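Local coordinates for mucus binding protein (Lactobacillus reuteri, PDB 3I57) that probably binds mucus at the bacterial cell surface as a cell-wall-anchored adhesin, its type 2 repeat also binding immunoglobulins, at residues V6-D20 with Y32-Y46. Numbering follows the deposited sequence.
Sequences VQYIDGETDQMLRQD and YSTAEGIKKFEGDGY
Tyr8 reaches from strand 6-10 against helix 35-43, packing CB, CG, CD2 and CE2 on Phe41 and Gly37 while CE1, CZ and OH turn to Tyr32. Its CB lies 3.6 Å from Phe41 CE2, and CG and CD2 continue along the CE2-CD2 bond of Phe41, the two rings meeting obliquely with planes 31° apart. Farther out, CE2 touches Gly37 CA at 3.8 Å; glycine suits this turn of the helix because a CB would run into the tyrosine's CZ. CE1 and CZ approach Tyr32 OH, 3.3 Å from CE1 and in the plane of the Tyr8 ring, at its edge. Tyrosine suits the site by joining an apolar ring to a polar tip: Tyr8 OH is 2.6 Å from Tyr32 OH, and a water links it to Ser33 O and Gly37 N.

Tyr32 comes from the opposite direction, its CG anti to the backbone N (chi1 -172°), which lays one ring face under Val6 CG2 in a CH-pi contact. Its hydroxyl donates to Asp20 OD2 at 2.6 Å, on the anti side of the carboxylate. The syn lone pair of that oxygen takes Arg18 NH2 while Arg18 NE bonds Asp20 OD1, a side-on salt bridge. An alanine in place of Asp20 would probably leave Arg18 without its countercharge and Tyr32 OH without its acceptor, freeing the guanidinium to turn.

Leu17, paired with Arg18 opposite Tyr8 in a classic beta bulge, suits its place because its CD1 methyl covers a face of both Phe41 and Tyr46. Phe73 of strand 67-80 meets Phe41 as well. Helix 35-43 lies over the hairpin, its axis 20° from that of segment 6-10, as in the beta-grasp fold of this mucin-binding domain, where strand 67-80 pairs in parallel with strand 2-10.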
ATOM      1  N   VAL A   6      12.907 -15.682 -26.926  1.00  7.88           N
ATOM      2  CA  VAL A   6      11.670 -15.660 -26.156  1.00  7.06           C
ATOM      3  C   VAL A   6      11.825 -14.634 -25.059  1.00  6.57           C
ATOM      4  O   VAL A   6      12.736 -14.724 -24.248  1.00  6.55           O
ATOM      5  CB  VAL A   6      11.381 -17.027 -25.528  1.00  7.00           C
ATOM      6  CG1 VAL A   6      10.068 -16.967 -24.758  1.00  5.88           C
ATOM      7  CG2 VAL A   6      11.344 -18.099 -26.606  1.00  5.34           C
ATOM      8  N   GLN A   7      10.935 -13.647 -25.041  1.00  5.70           N
ATOM      9  CA  GLN A   7      11.160 -12.474 -24.193  1.00  5.68           C
ATOM     10  C   GLN A   7      10.127 -12.455 -23.086  1.00  4.84           C
ATOM     11  O   GLN A   7       8.939 -12.419 -23.354  1.00  6.37           O
ATOM     12  CB  GLN A   7      11.082 -11.186 -25.038  1.00  4.85           C
ATOM     13  CG  GLN A   7      12.192 -11.170 -26.120  1.00  4.00           C
ATOM     14  CD  GLN A   7      11.945 -10.147 -27.211  1.00  7.34           C
ATOM     15  OE1 GLN A   7      12.844  -9.369 -27.605  1.00 11.79           O
ATOM     16  NE2 GLN A   7      10.743 -10.135 -27.712  1.00  7.01           N
ATOM     17  N   TYR A   8      10.601 -12.467 -21.853  1.00  5.43           N
ATOM     18  CA  TYR A   8       9.727 -12.417 -20.675  1.00  4.98           C
ATOM     19  C   TYR A   8       9.543 -10.953 -20.239  1.00  4.89           C
ATOM     20  O   TYR A   8      10.523 -10.256 -19.960  1.00  6.30           O
ATOM     21  CB  TYR A   8      10.311 -13.290 -19.555  1.00  4.03           C
ATOM     22  CG  TYR A   8      10.231 -14.743 -19.899  1.00  5.10           C
ATOM     23  CD1 TYR A   8      11.201 -15.320 -20.712  1.00  5.68           C
ATOM     24  CD2 TYR A   8       9.148 -15.523 -19.508  1.00  6.77           C
ATOM     25  CE1 TYR A   8      11.129 -16.632 -21.088  1.00  4.85           C
ATOM     26  CE2 TYR A   8       9.060 -16.868 -19.877  1.00  6.68           C
ATOM     27  CZ  TYR A   8      10.064 -17.407 -20.683  1.00  7.72           C
ATOM     28  OH  TYR A   8      10.025 -18.725 -21.065  1.00  8.04           O
ATOM     29  N   ILE A   9       8.295 -10.490 -20.215  1.00  5.42           N
ATOM     30  CA  ILE A   9       8.006  -9.054 -20.107  1.00  6.46           C
ATOM     31  C   ILE A   9       7.107  -8.716 -18.921  1.00  6.03           C
ATOM     32  O   ILE A   9       6.122  -9.410 -18.703  1.00  5.92           O
ATOM     33  CB  ILE A   9       7.251  -8.559 -21.360  1.00  6.19           C
ATOM     34  CG1 ILE A   9       8.061  -8.816 -22.642  1.00  7.13           C
ATOM     35  CG2 ILE A   9       6.940  -7.054 -21.249  1.00  7.68           C
ATOM     36  CD1 ILE A   9       9.445  -8.359 -22.514  1.00  9.56           C
ATOM     37  N   ASP A  10       7.425  -7.640 -18.190  1.00  6.54           N
ATOM     38  CA  ASP A  10       6.466  -7.063 -17.214  1.00  7.43           C
ATOM     39  C   ASP A  10       5.619  -6.066 -17.985  1.00  7.97           C
ATOM     40  O   ASP A  10       6.098  -4.991 -18.398  1.00  8.02           O
ATOM     41  CB  ASP A  10       7.175  -6.362 -16.055  1.00  7.80           C
ATOM     42  CG  ASP A  10       6.207  -5.677 -15.082  1.00  8.71           C
ATOM     43  OD1 ASP A  10       5.062  -5.396 -15.451  1.00 13.62           O
ATOM     44  OD2 ASP A  10       6.609  -5.430 -13.934  1.00  9.87           O
ATOM     45  N   GLY A  11       4.375  -6.457 -18.239  1.00  8.13           N
ATOM     46  CA  GLY A  11       3.479  -5.646 -19.052  1.00  8.96           C
ATOM     47  C   GLY A  11       2.865  -4.479 -18.310  1.00 10.17           C
ATOM     48  O   GLY A  11       2.146  -3.670 -18.915  1.00  9.77           O
ATOM     49  N   GLU A  12       3.149  -4.359 -17.014  1.00  9.04           N
ATOM     50  CA  GLU A  12       2.669  -3.192 -16.284  1.00 10.86           C
ATOM     51  C   GLU A  12       3.670  -2.077 -16.370  1.00 10.98           C
ATOM     52  O   GLU A  12       3.287  -0.914 -16.370  1.00 12.06           O
ATOM     53  CB  GLU A  12       2.396  -3.496 -14.801  1.00  9.67           C
ATOM     54  CG  GLU A  12       1.295  -4.513 -14.603  1.00 12.27           C
ATOM     55  CD  GLU A  12       0.726  -4.518 -13.190  1.00 12.53           C
ATOM     56  OE1 GLU A  12       1.031  -3.612 -12.372  1.00 12.88           O
ATOM     57  OE2 GLU A  12      -0.034  -5.447 -12.912  1.00 11.24           O
ATOM     58  N   THR A  13       4.956  -2.433 -16.407  1.00 10.45           N
ATOM     59  CA  THR A  13       6.026  -1.450 -16.410  1.00  9.44           C
ATOM     60  C   THR A  13       6.713  -1.385 -17.772  1.00  9.21           C
ATOM     61  O   THR A  13       7.635  -0.586 -17.952  1.00  9.24           O
ATOM     62  CB  THR A  13       7.087  -1.750 -15.322  1.00 10.39           C
ATOM     63  OG1 THR A  13       7.635  -3.069 -15.511  1.00  9.28           O
ATOM     64  CG2 THR A  13       6.461  -1.665 -13.946  1.00 12.42           C
ATOM     65  N   ASP A  14       6.208  -2.174 -18.720  1.00  7.25           N
ATOM     66  CA  ASP A  14       6.799  -2.332 -20.058  1.00  7.85           C
ATOM     67  C   ASP A  14       8.313  -2.489 -19.937  1.00  7.16           C
ATOM     68  O   ASP A  14       9.079  -1.679 -20.457  1.00  6.51           O
ATOM     69  CB  ASP A  14       6.456  -1.141 -20.948  1.00  8.20           C
ATOM     70  CG  ASP A  14       5.021  -1.141 -21.371  1.00 10.93           C
ATOM     71  OD1 ASP A  14       4.379  -2.207 -21.248  1.00 10.11           O
ATOM     72  OD2 ASP A  14       4.530  -0.079 -21.827  1.00 10.60           O
ATOM     73  N   GLN A  15       8.724  -3.553 -19.250  1.00  6.85           N
ATOM     74  CA  GLN A  15      10.138  -3.805 -18.937  1.00  7.37           C
ATOM     75  C   GLN A  15      10.470  -5.259 -19.276  1.00  7.23           C
ATOM     76  O   GLN A  15       9.715  -6.166 -18.921  1.00  6.45           O
ATOM     77  CB  GLN A  15      10.379  -3.562 -17.441  1.00  7.52           C
ATOM     78  CG  GLN A  15      11.567  -4.278 -16.842  1.00  8.88           C
ATOM     79  CD  GLN A  15      12.871  -3.536 -17.044  1.00 10.37           C
ATOM     80  OE1 GLN A  15      13.843  -4.084 -17.565  1.00 13.51           O
ATOM     81  NE2 GLN A  15      12.894  -2.275 -16.634  1.00 10.68           N
ATOM     82  N   MET A  16      11.558  -5.488 -20.002  1.00  6.93           N
ATOM     83  CA  MET A  16      11.964  -6.865 -20.299  1.00  7.67           C
ATOM     84  C   MET A  16      12.679  -7.417 -19.085  1.00  7.60           C
ATOM     85  O   MET A  16      13.569  -6.763 -18.521  1.00  8.01           O
ATOM     86  CB  MET A  16      12.866  -6.963 -21.542  1.00  7.75           C
ATOM     87  CG  MET A  16      13.107  -8.436 -21.984  1.00  9.06           C
ATOM     88  SD  MET A  16      13.826  -8.617 -23.652  1.00 13.31           S
ATOM     89  CE  MET A  16      15.556  -8.383 -23.216  1.00  8.29           C
ATOM     90  N   LEU A  17      12.268  -8.611 -18.674  1.00  8.31           N
ATOM     91  CA  LEU A  17      12.799  -9.236 -17.471  1.00  7.45           C
ATOM     92  C   LEU A  17      13.905 -10.235 -17.789  1.00  7.66           C
ATOM     93  O   LEU A  17      14.803 -10.404 -16.984  1.00  6.80           O
ATOM     94  CB  LEU A  17      11.689  -9.967 -16.739  1.00  7.72           C
ATOM     95  CG  LEU A  17      10.496  -9.087 -16.402  1.00  7.33           C
ATOM     96  CD1 LEU A  17       9.291 -10.024 -16.115  1.00  9.92           C
ATOM     97  CD2 LEU A  17      10.839  -8.174 -15.225  1.00 10.54           C
ATOM     98  N   ARG A  18      13.823 -10.890 -18.943  1.00  7.09           N
ATOM     99  CA  ARG A  18      14.818 -11.890 -19.366  1.00  7.70           C
ATOM    100  C   ARG A  18      14.548 -12.239 -20.819  1.00  7.37           C
ATOM    101  O   ARG A  18      13.416 -12.142 -21.290  1.00  7.25           O
ATOM    102  CB  ARG A  18      14.676 -13.160 -18.526  1.00  7.87           C
ATOM    103  CG  ARG A  18      15.830 -14.172 -18.595  1.00 10.82           C
ATOM    104  CD  ARG A  18      15.495 -15.401 -17.714  1.00 12.26           C
ATOM    105  NE  ARG A  18      14.740 -16.457 -18.418  1.00 10.28           N
ATOM    106  CZ  ARG A  18      14.118 -17.466 -17.796  1.00 15.23           C
ATOM    107  NH1 ARG A  18      14.101 -17.523 -16.462  1.00 12.66           N
ATOM    108  NH2 ARG A  18      13.495 -18.411 -18.503  1.00 13.36           N
ATOM    109  N   GLN A  19      15.598 -12.615 -21.536  1.00  6.17           N
ATOM    110  CA  GLN A  19      15.419 -13.162 -22.891  1.00  6.30           C
ATOM    111  C   GLN A  19      16.173 -14.459 -23.026  1.00  5.75           C
ATOM    112  O   GLN A  19      17.350 -14.542 -22.628  1.00  5.24           O
ATOM    113  CB  GLN A  19      15.957 -12.193 -23.944  1.00  6.19           C
ATOM    114  CG  GLN A  19      15.841 -12.740 -25.390  1.00  6.01           C
ATOM    115  CD  GLN A  19      16.195 -11.676 -26.401  1.00  7.69           C
ATOM    116  OE1 GLN A  19      15.591 -10.599 -26.404  1.00  6.92           O
ATOM    117  NE2 GLN A  19      17.166 -11.972 -27.278  1.00  5.74           N
ATOM    118  N   ASP A  20      15.502 -15.463 -23.588  1.00  5.17           N
ATOM    119  CA  ASP A  20      16.119 -16.766 -23.814  1.00  6.23           C
ATOM    120  C   ASP A  20      16.289 -16.899 -25.308  1.00  6.93           C
ATOM    121  O   ASP A  20      15.303 -16.753 -26.047  1.00  6.85           O
ATOM    122  CB  ASP A  20      15.191 -17.910 -23.345  1.00  6.20           C
ATOM    123  CG  ASP A  20      14.988 -17.947 -21.822  1.00  7.77           C
ATOM    124  OD1 ASP A  20      15.651 -17.180 -21.112  1.00  8.49           O
ATOM    125  OD2 ASP A  20      14.178 -18.776 -21.345  1.00  7.46           O
ATOM    126  N   TYR A  32      11.406 -25.934 -27.049  1.00  8.25           N
ATOM    127  CA  TYR A  32      11.289 -25.002 -25.938  1.00  8.95           C
ATOM    128  C   TYR A  32       9.865 -25.027 -25.419  1.00  8.82           C
ATOM    129  O   TYR A  32       8.891 -25.179 -26.193  1.00  9.04           O
ATOM    130  CB  TYR A  32      11.606 -23.579 -26.431  1.00  8.16           C
ATOM    131  CG  TYR A  32      11.710 -22.507 -25.371  1.00  7.97           C
ATOM    132  CD1 TYR A  32      12.921 -22.250 -24.733  1.00  6.22           C
ATOM    133  CD2 TYR A  32      10.612 -21.715 -25.053  1.00  8.24           C
ATOM    134  CE1 TYR A  32      13.042 -21.262 -23.769  1.00  9.31           C
ATOM    135  CE2 TYR A  32      10.710 -20.732 -24.104  1.00  7.72           C
ATOM    136  CZ  TYR A  32      11.926 -20.490 -23.474  1.00  9.50           C
ATOM    137  OH  TYR A  32      11.978 -19.505 -22.531  1.00  9.08           O
ATOM    138  N   SER A  33       9.767 -24.839 -24.112  1.00  9.24           N
ATOM    139  CA  SER A  33       8.496 -24.580 -23.446  1.00  9.14           C
ATOM    140  C   SER A  33       8.650 -23.368 -22.539  1.00  9.12           C
ATOM    141  O   SER A  33       9.696 -23.169 -21.914  1.00  9.87           O
ATOM    142  CB  SER A  33       8.086 -25.771 -22.589  1.00  9.48           C
ATOM    143  OG  SER A  33       7.142 -25.392 -21.604  1.00  9.69           O
ATOM    144  N   THR A  34       7.603 -22.572 -22.463  1.00  7.90           N
ATOM    145  CA  THR A  34       7.596 -21.406 -21.595  1.00  7.82           C
ATOM    146  C   THR A  34       7.280 -21.795 -20.157  1.00  7.96           C
ATOM    147  O   THR A  34       7.234 -20.928 -19.286  1.00  8.26           O
ATOM    148  CB  THR A  34       6.522 -20.420 -22.046  1.00  7.41           C
ATOM    149  OG1 THR A  34       5.268 -21.131 -22.133  1.00  8.05           O
ATOM    150  CG2 THR A  34       6.916 -19.771 -23.428  1.00  6.33           C
ATOM    151  N   ALA A  35       7.081 -23.091 -19.897  1.00  8.96           N
ATOM    152  CA  ALA A  35       6.608 -23.503 -18.561  1.00  9.93           C
ATOM    153  C   ALA A  35       7.532 -23.150 -17.399  1.00  9.57           C
ATOM    154  O   ALA A  35       7.070 -22.600 -16.383  1.00 10.08           O
ATOM    155  CB  ALA A  35       6.234 -25.021 -18.523  1.00  9.90           C
ATOM    156  N   GLU A  36       8.820 -23.450 -17.518  1.00  9.99           N
ATOM    157  CA  GLU A  36       9.731 -23.096 -16.446  1.00 11.08           C
ATOM    158  C   GLU A  36       9.840 -21.587 -16.244  1.00 10.20           C
ATOM    159  O   GLU A  36       9.902 -21.116 -15.117  1.00 10.16           O
ATOM    160  CB  GLU A  36      11.122 -23.707 -16.661  1.00 12.42           C
ATOM    161  CG  GLU A  36      11.139 -25.194 -16.290  1.00 16.42           C
ATOM    162  CD  GLU A  36      12.382 -25.910 -16.795  1.00 25.07           C
ATOM    163  OE1 GLU A  36      13.267 -25.241 -17.373  1.00 29.97           O
ATOM    164  OE2 GLU A  36      12.469 -27.143 -16.613  1.00 29.21           O
ATOM    165  N   GLY A  37       9.891 -20.831 -17.330  1.00  9.36           N
ATOM    166  CA  GLY A  37      10.049 -19.385 -17.195  1.00  7.69           C
ATOM    167  C   GLY A  37       8.813 -18.785 -16.550  1.00  7.66           C
ATOM    168  O   GLY A  37       8.896 -17.907 -15.685  1.00  8.13           O
ATOM    169  N   ILE A  38       7.644 -19.250 -16.976  1.00  7.37           N
ATOM    170  CA  ILE A  38       6.399 -18.789 -16.338  1.00  7.98           C
ATOM    171  C   ILE A  38       6.394 -19.132 -14.844  1.00  8.87           C
ATOM    172  O   ILE A  38       6.120 -18.273 -13.996  1.00  8.38           O
ATOM    173  CB  ILE A  38       5.151 -19.330 -17.061  1.00  7.73           C
ATOM    174  CG1 ILE A  38       4.989 -18.640 -18.424  1.00  7.05           C
ATOM    175  CG2 ILE A  38       3.889 -19.131 -16.218  1.00  9.20           C
ATOM    176  CD1 ILE A  38       4.061 -19.435 -19.419  1.00  6.93           C
ATOM    177  N   LYS A  39       6.730 -20.373 -14.510  1.00  9.26           N
ATOM    178  CA  LYS A  39       6.822 -20.747 -13.091  1.00  9.60           C
ATOM    179  C   LYS A  39       7.757 -19.840 -12.274  1.00  9.57           C
ATOM    180  O   LYS A  39       7.409 -19.414 -11.151  1.00  8.96           O
ATOM    181  CB  LYS A  39       7.263 -22.203 -12.975  1.00 10.42           C
ATOM    182  CG  LYS A  39       7.330 -22.739 -11.560  1.00 13.73           C
ATOM    183  CD  LYS A  39       7.614 -24.256 -11.647  1.00 19.46           C
ATOM    184  CE  LYS A  39       8.117 -24.848 -10.332  1.00 22.15           C
ATOM    185  NZ  LYS A  39       7.030 -25.221  -9.399  1.00 25.21           N
ATOM    186  N   LYS A  40       8.930 -19.554 -12.826  1.00  8.24           N
ATOM    187  CA  LYS A  40       9.908 -18.702 -12.173  1.00  8.98           C
ATOM    188  C   LYS A  40       9.349 -17.305 -11.888  1.00  8.80           C
ATOM    189  O   LYS A  40       9.379 -16.827 -10.742  1.00  8.73           O
ATOM    190  CB  LYS A  40      11.196 -18.633 -12.994  1.00  9.49           C
ATOM    191  CG  LYS A  40      12.340 -17.787 -12.376  1.00 11.63           C
ATOM    192  CD  LYS A  40      12.151 -16.296 -12.655  1.00 15.87           C
ATOM    193  CE  LYS A  40      13.319 -15.449 -12.086  1.00 19.88           C
ATOM    194  NZ  LYS A  40      13.502 -15.704 -10.622  1.00 22.51           N
ATOM    195  N   PHE A  41       8.819 -16.648 -12.911  1.00  8.23           N
ATOM    196  CA  PHE A  41       8.285 -15.310 -12.685  1.00  8.81           C
ATOM    197  C   PHE A  41       7.043 -15.291 -11.776  1.00  8.78           C
ATOM    198  O   PHE A  41       6.890 -14.385 -10.946  1.00  8.37           O
ATOM    199  CB  PHE A  41       8.107 -14.555 -14.009  1.00  8.60           C
ATOM    200  CG  PHE A  41       9.429 -14.231 -14.656  1.00  9.71           C
ATOM    201  CD1 PHE A  41      10.287 -13.316 -14.052  1.00 10.23           C
ATOM    202  CD2 PHE A  41       9.845 -14.880 -15.794  1.00  8.01           C
ATOM    203  CE1 PHE A  41      11.516 -13.039 -14.603  1.00 11.51           C
ATOM    204  CE2 PHE A  41      11.100 -14.621 -16.343  1.00  9.47           C
ATOM    205  CZ  PHE A  41      11.919 -13.694 -15.763  1.00  7.68           C
ATOM    206  N   GLU A  42       6.191 -16.315 -11.874  1.00  9.86           N
ATOM    207  CA  GLU A  42       5.043 -16.381 -10.961  1.00 10.53           C
ATOM    208  C   GLU A  42       5.539 -16.553  -9.509  1.00 10.98           C
ATOM    209  O   GLU A  42       4.945 -16.030  -8.583  1.00 10.06           O
ATOM    210  CB  GLU A  42       3.999 -17.411 -11.445  1.00 11.65           C
ATOM    211  CG  GLU A  42       3.311 -16.951 -12.782  1.00 13.99           C
ATOM    212  CD  GLU A  42       2.007 -17.704 -13.135  1.00 20.22           C
ATOM    213  OE1 GLU A  42       1.963 -18.912 -12.868  1.00 15.82           O
ATOM    214  OE2 GLU A  42       1.031 -17.097 -13.697  1.00 21.01           O
ATOM    215  N   GLY A  43       6.692 -17.187  -9.342  1.00 10.73           N
ATOM    216  CA  GLY A  43       7.329 -17.286  -8.034  1.00 11.04           C
ATOM    217  C   GLY A  43       7.865 -15.963  -7.519  1.00 11.39           C
ATOM    218  O   GLY A  43       8.147 -15.834  -6.326  1.00 12.31           O
ATOM    219  N   ASP A  44       8.043 -14.980  -8.400  1.00 10.49           N
ATOM    220  CA  ASP A  44       8.465 -13.650  -7.990  1.00 10.06           C
ATOM    221  C   ASP A  44       7.260 -12.700  -7.920  1.00  9.56           C
ATOM    222  O   ASP A  44       7.434 -11.501  -7.886  1.00  9.84           O
ATOM    223  CB  ASP A  44       9.511 -13.060  -8.939  1.00 10.72           C
ATOM    224  CG  ASP A  44      10.826 -13.862  -8.952  1.00 13.25           C
ATOM    225  OD1 ASP A  44      11.060 -14.601  -8.002  1.00 13.88           O
ATOM    226  OD2 ASP A  44      11.612 -13.725  -9.898  1.00 17.65           O
ATOM    227  N   GLY A  45       6.052 -13.232  -7.935  1.00  9.09           N
ATOM    228  CA  GLY A  45       4.878 -12.373  -7.770  1.00  8.50           C
ATOM    229  C   GLY A  45       4.083 -12.069  -9.008  1.00  8.22           C
ATOM    230  O   GLY A  45       2.992 -11.492  -8.929  1.00  7.56           O
ATOM    231  N   TYR A  46       4.622 -12.420 -10.166  1.00  6.42           N
ATOM    232  CA  TYR A  46       3.928 -12.125 -11.415  1.00  6.72           C
ATOM    233  C   TYR A  46       2.763 -13.056 -11.647  1.00  6.97           C
ATOM    234  O   TYR A  46       2.650 -14.104 -11.020  1.00  7.67           O
ATOM    235  CB  TYR A  46       4.906 -12.217 -12.604  1.00  6.53           C
ATOM    236  CG  TYR A  46       5.878 -11.076 -12.616  1.00  8.89           C
ATOM    237  CD1 TYR A  46       5.502  -9.857 -13.167  1.00  7.66           C
ATOM    238  CD2 TYR A  46       7.144 -11.188 -12.041  1.00  9.41           C
ATOM    239  CE1 TYR A  46       6.353  -8.785 -13.178  1.00  8.80           C
ATOM    240  CE2 TYR A  46       8.023 -10.099 -12.054  1.00  8.95           C
ATOM    241  CZ  TYR A  46       7.604  -8.911 -12.646  1.00  8.92           C
ATOM    242  OH  TYR A  46       8.425  -7.819 -12.690  1.00 11.75           O
TER
HETATM  243  O   HOH W   1      10.683 -21.581 -19.985  1.00 10.50           O